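Local coordinates for protease Do-like 1, chloroplastic (Arabidopsis thaliana, PDB 3QO6), which acts as a chloroplast serine protease of the Deg/HtrA family, required at high temperature and possibly involved in degrading damaged proteins, at residues G162-D167 / D299-L304. Sequence-based numbering, arbitrary orientation.
Sequences GRPIQD and DLYRIL
Pro-164 and Gln-166, on the short strand 164-166, face Tyr-301 and Arg-302 of helix 297-304, with CA of Gln-166 7.0 Å from CA of Arg-302 and no hydrogen bond between the two backbones. The pair is a worked example of how an HtrA-type protease joins its modules: an edge of the trypsin-like domain meets a helix of the PDZ domain mainly by side-chain packing. Tyr-301 makes up most of the helix's side of the contact. Its first torsion (chi1 -87°) sets CG anti to the carbonyl carbon and swings the ring out to the protease strand, where Pro-164 and Arg-163 share one face. Pro-164 CD sits over that face, 3.6 Å from the ring centroid, in a CH-pi contact, while Pro-164 CG also leans on Tyr-301 CB. Arg-163 adds a second CH-pi contact through CG, 4.3 Å from the centroid. With CG anti to the backbone N (chi1 -179°) and the chain extended as far as NE, Arg-163 runs past the ring and brings CZ to 3.6 Å from Tyr-301 CD2. The guanidinium plane is turned 63° from the ring, and so the ring's CD2 corner points at the centre of a guanidinium face rather than stacking flat on it. A leucine in place of Arg-163 would probably leave the CD2–CE2 side of the tyrosine less covered and Asp-99 without its weak, long ion pair. At the far end of the ring, Tyr-301 OH hydrogen-bonds the backbone of a bound peptide, so one side chain touches both the protease domain and the peptide. Farther along, the amide of Gln-166 lies against the start of the Arg-302 side chain, NE2 being 3.9 Å from Arg-302 CB. The end of Arg-302 leads away from the strand, and its NH2 forms a salt bridge with Asp-299 OD1 at 3.5 Å.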
ATOM      1  N   GLY B 162      18.598  15.893  14.298  1.00114.95           N
ATOM      2  CA  GLY B 162      19.220  14.583  14.282  1.00110.83           C
ATOM      3  C   GLY B 162      20.140  14.440  15.476  1.00106.88           C
ATOM      4  O   GLY B 162      20.383  13.333  15.970  1.00106.94           O
ATOM      5  N   ARG B 163      20.658  15.576  15.937  1.00102.56           N
ATOM      6  CA  ARG B 163      21.544  15.604  17.084  1.00 97.43           C
ATOM      7  C   ARG B 163      20.792  14.999  18.270  1.00 95.61           C
ATOM      8  O   ARG B 163      19.601  15.218  18.430  1.00 95.23           O
ATOM      9  CB  ARG B 163      21.947  17.050  17.393  1.00 97.27           C
ATOM     10  CG  ARG B 163      22.893  17.163  18.571  1.00 98.59           C
ATOM     11  CD  ARG B 163      23.444  18.560  18.780  1.00 98.37           C
ATOM     12  NE  ARG B 163      24.395  18.560  19.892  1.00100.48           N
ATOM     13  CZ  ARG B 163      25.676  18.909  19.788  1.00 99.92           C
ATOM     14  NH1 ARG B 163      26.168  19.298  18.609  1.00 92.55           N
ATOM     15  NH2 ARG B 163      26.463  18.853  20.865  1.00 94.92           N
ATOM     16  N   PRO B 164      21.473  14.204  19.105  1.00 93.11           N
ATOM     17  CA  PRO B 164      20.775  13.614  20.252  1.00 89.10           C
ATOM     18  C   PRO B 164      20.510  14.618  21.375  1.00 85.72           C
ATOM     19  O   PRO B 164      21.295  15.535  21.585  1.00 84.03           O
ATOM     20  CB  PRO B 164      21.725  12.510  20.689  1.00 90.72           C
ATOM     21  CG  PRO B 164      23.064  13.106  20.389  1.00 91.64           C
ATOM     22  CD  PRO B 164      22.841  13.671  18.996  1.00 91.16           C
ATOM     23  N   ILE B 165      19.393  14.454  22.075  1.00 81.04           N
ATOM     24  CA  ILE B 165      19.074  15.326  23.190  1.00 77.07           C
ATOM     25  C   ILE B 165      19.319  14.465  24.416  1.00 81.40           C
ATOM     26  O   ILE B 165      18.711  13.408  24.566  1.00 82.01           O
ATOM     27  CB  ILE B 165      17.610  15.768  23.191  1.00 71.89           C
ATOM     28  CG1 ILE B 165      17.237  16.371  21.836  1.00 73.26           C
ATOM     29  CG2 ILE B 165      17.390  16.788  24.282  1.00 67.04           C
ATOM     30  CD1 ILE B 165      15.778  16.892  21.743  1.00 72.24           C
ATOM     31  N   GLN B 166      20.229  14.897  25.280  1.00 82.20           N
ATOM     32  CA  GLN B 166      20.544  14.140  26.472  1.00 81.01           C
ATOM     33  C   GLN B 166      19.590  14.465  27.608  1.00 81.24           C
ATOM     34  O   GLN B 166      18.795  15.394  27.533  1.00 84.78           O
ATOM     35  CB  GLN B 166      21.969  14.457  26.929  1.00 83.09           C
ATOM     36  CG  GLN B 166      23.066  13.527  26.418  1.00 92.11           C
ATOM     37  CD  GLN B 166      23.313  13.632  24.920  1.00 96.16           C
ATOM     38  OE1 GLN B 166      23.483  14.731  24.371  1.00 96.93           O
ATOM     39  NE2 GLN B 166      23.358  12.482  24.252  1.00 99.18           N
ATOM     40  N   ASP B 167      19.681  13.678  28.665  1.00 80.86           N
ATOM     41  CA  ASP B 167      18.906  13.877  29.878  1.00 82.30           C
ATOM     42  C   ASP B 167      17.386  13.931  29.816  1.00 80.15           C
ATOM     43  O   ASP B 167      16.766  14.515  30.710  1.00 83.12           O
ATOM     44  CB  ASP B 167      19.391  15.142  30.578  1.00 88.88           C
ATOM     45  CG  ASP B 167      19.450  14.974  32.091  1.00100.89           C
ATOM     46  OD1 ASP B 167      20.464  14.426  32.601  1.00105.22           O
ATOM     47  OD2 ASP B 167      18.473  15.370  32.774  1.00107.85           O
ATOM     48  N   ASP B 299      28.495   9.092  21.889  1.00 95.31           N
ATOM     49  CA  ASP B 299      29.542   9.354  22.859  1.00 95.92           C
ATOM     50  C   ASP B 299      30.183  10.712  22.632  1.00 93.23           C
ATOM     51  O   ASP B 299      30.385  11.472  23.581  1.00 93.43           O
ATOM     52  CB  ASP B 299      30.614   8.257  22.815  1.00101.83           C
ATOM     53  CG  ASP B 299      30.126   6.927  23.401  1.00106.92           C
ATOM     54  OD1 ASP B 299      29.273   6.948  24.328  1.00106.31           O
ATOM     55  OD2 ASP B 299      30.618   5.863  22.946  1.00108.67           O
ATOM     56  N   LEU B 300      30.490  11.019  21.373  1.00 88.28           N
ATOM     57  CA  LEU B 300      31.112  12.292  21.039  1.00 83.09           C
ATOM     58  C   LEU B 300      30.156  13.413  21.413  1.00 82.88           C
ATOM     59  O   LEU B 300      30.482  14.288  22.209  1.00 81.04           O
ATOM     60  CB  LEU B 300      31.436  12.348  19.547  1.00 76.66           C
ATOM     61  CG  LEU B 300      32.267  13.542  19.069  1.00 78.05           C
ATOM     62  CD1 LEU B 300      33.635  13.534  19.776  1.00 68.05           C
ATOM     63  CD2 LEU B 300      32.426  13.483  17.531  1.00 68.95           C
ATOM     64  N   TYR B 301      28.960  13.361  20.843  1.00 83.04           N
ATOM     65  CA  TYR B 301      27.938  14.355  21.104  1.00 83.11           C
ATOM     66  C   TYR B 301      27.790  14.619  22.567  1.00 85.37           C
ATOM     67  O   TYR B 301      27.905  15.750  23.019  1.00 86.71           O
ATOM     68  CB  TYR B 301      26.594  13.885  20.582  1.00 79.11           C
ATOM     69  CG  TYR B 301      26.368  14.239  19.149  1.00 80.53           C
ATOM     70  CD1 TYR B 301      25.994  13.258  18.222  1.00 77.13           C
ATOM     71  CD2 TYR B 301      26.541  15.550  18.705  1.00 75.19           C
ATOM     72  CE1 TYR B 301      25.797  13.572  16.893  1.00 76.92           C
ATOM     73  CE2 TYR B 301      26.353  15.873  17.378  1.00 78.90           C
ATOM     74  CZ  TYR B 301      25.977  14.878  16.474  1.00 79.76           C
ATOM     75  OH  TYR B 301      25.773  15.187  15.148  1.00 81.96           O
ATOM     76  N   ARG B 302      27.517  13.547  23.293  1.00 87.60           N
ATOM     77  CA  ARG B 302      27.301  13.601  24.720  1.00 92.96           C
ATOM     78  C   ARG B 302      28.441  14.323  25.417  1.00 93.69           C
ATOM     79  O   ARG B 302      28.211  15.217  26.234  1.00 94.94           O
ATOM     80  CB  ARG B 302      27.156  12.175  25.260  1.00 96.55           C
ATOM     81  CG  ARG B 302      26.726  12.067  26.712  1.00102.08           C
ATOM     82  CD  ARG B 302      26.742  10.604  27.163  1.00106.38           C
ATOM     83  NE  ARG B 302      27.953   9.904  26.723  1.00114.10           N
ATOM     84  CZ  ARG B 302      29.210  10.280  26.994  1.00118.08           C
ATOM     85  NH1 ARG B 302      29.463  11.366  27.725  1.00117.99           N
ATOM     86  NH2 ARG B 302      30.231   9.573  26.516  1.00117.73           N
ATOM     87  N   ILE B 303      29.669  13.958  25.072  1.00 92.95           N
ATOM     88  CA  ILE B 303      30.820  14.563  25.706  1.00 92.43           C
ATOM     89  C   ILE B 303      30.979  16.055  25.396  1.00 93.27           C
ATOM     90  O   ILE B 303      31.254  16.834  26.299  1.00 95.68           O
ATOM     91  CB  ILE B 303      32.089  13.790  25.344  1.00 94.22           C
ATOM     92  CG1 ILE B 303      33.123  13.962  26.442  1.00 98.41           C
ATOM     93  CG2 ILE B 303      32.648  14.296  24.052  1.00 98.08           C
ATOM     94  CD1 ILE B 303      32.580  13.672  27.831  1.00102.82           C
ATOM     95  N   LEU B 304      30.805  16.470  24.144  1.00 92.12           N
ATOM     96  CA  LEU B 304      30.919  17.893  23.820  1.00 91.72           C
ATOM     97  C   LEU B 304      29.772  18.675  24.424  1.00 92.31           C
ATOM     98  O   LEU B 304      29.870  19.877  24.628  1.00 93.30           O
ATOM     99  CB  LEU B 304      30.899  18.136  22.320  1.00 92.13           C
ATOM    100  CG  LEU B 304      32.228  18.309  21.592  1.00 91.31           C
ATOM    101  CD1 LEU B 304      32.992  16.998  21.554  1.00 88.16           C
ATOM    102  CD2 LEU B 304      31.933  18.792  20.186  1.00 93.75           C
TER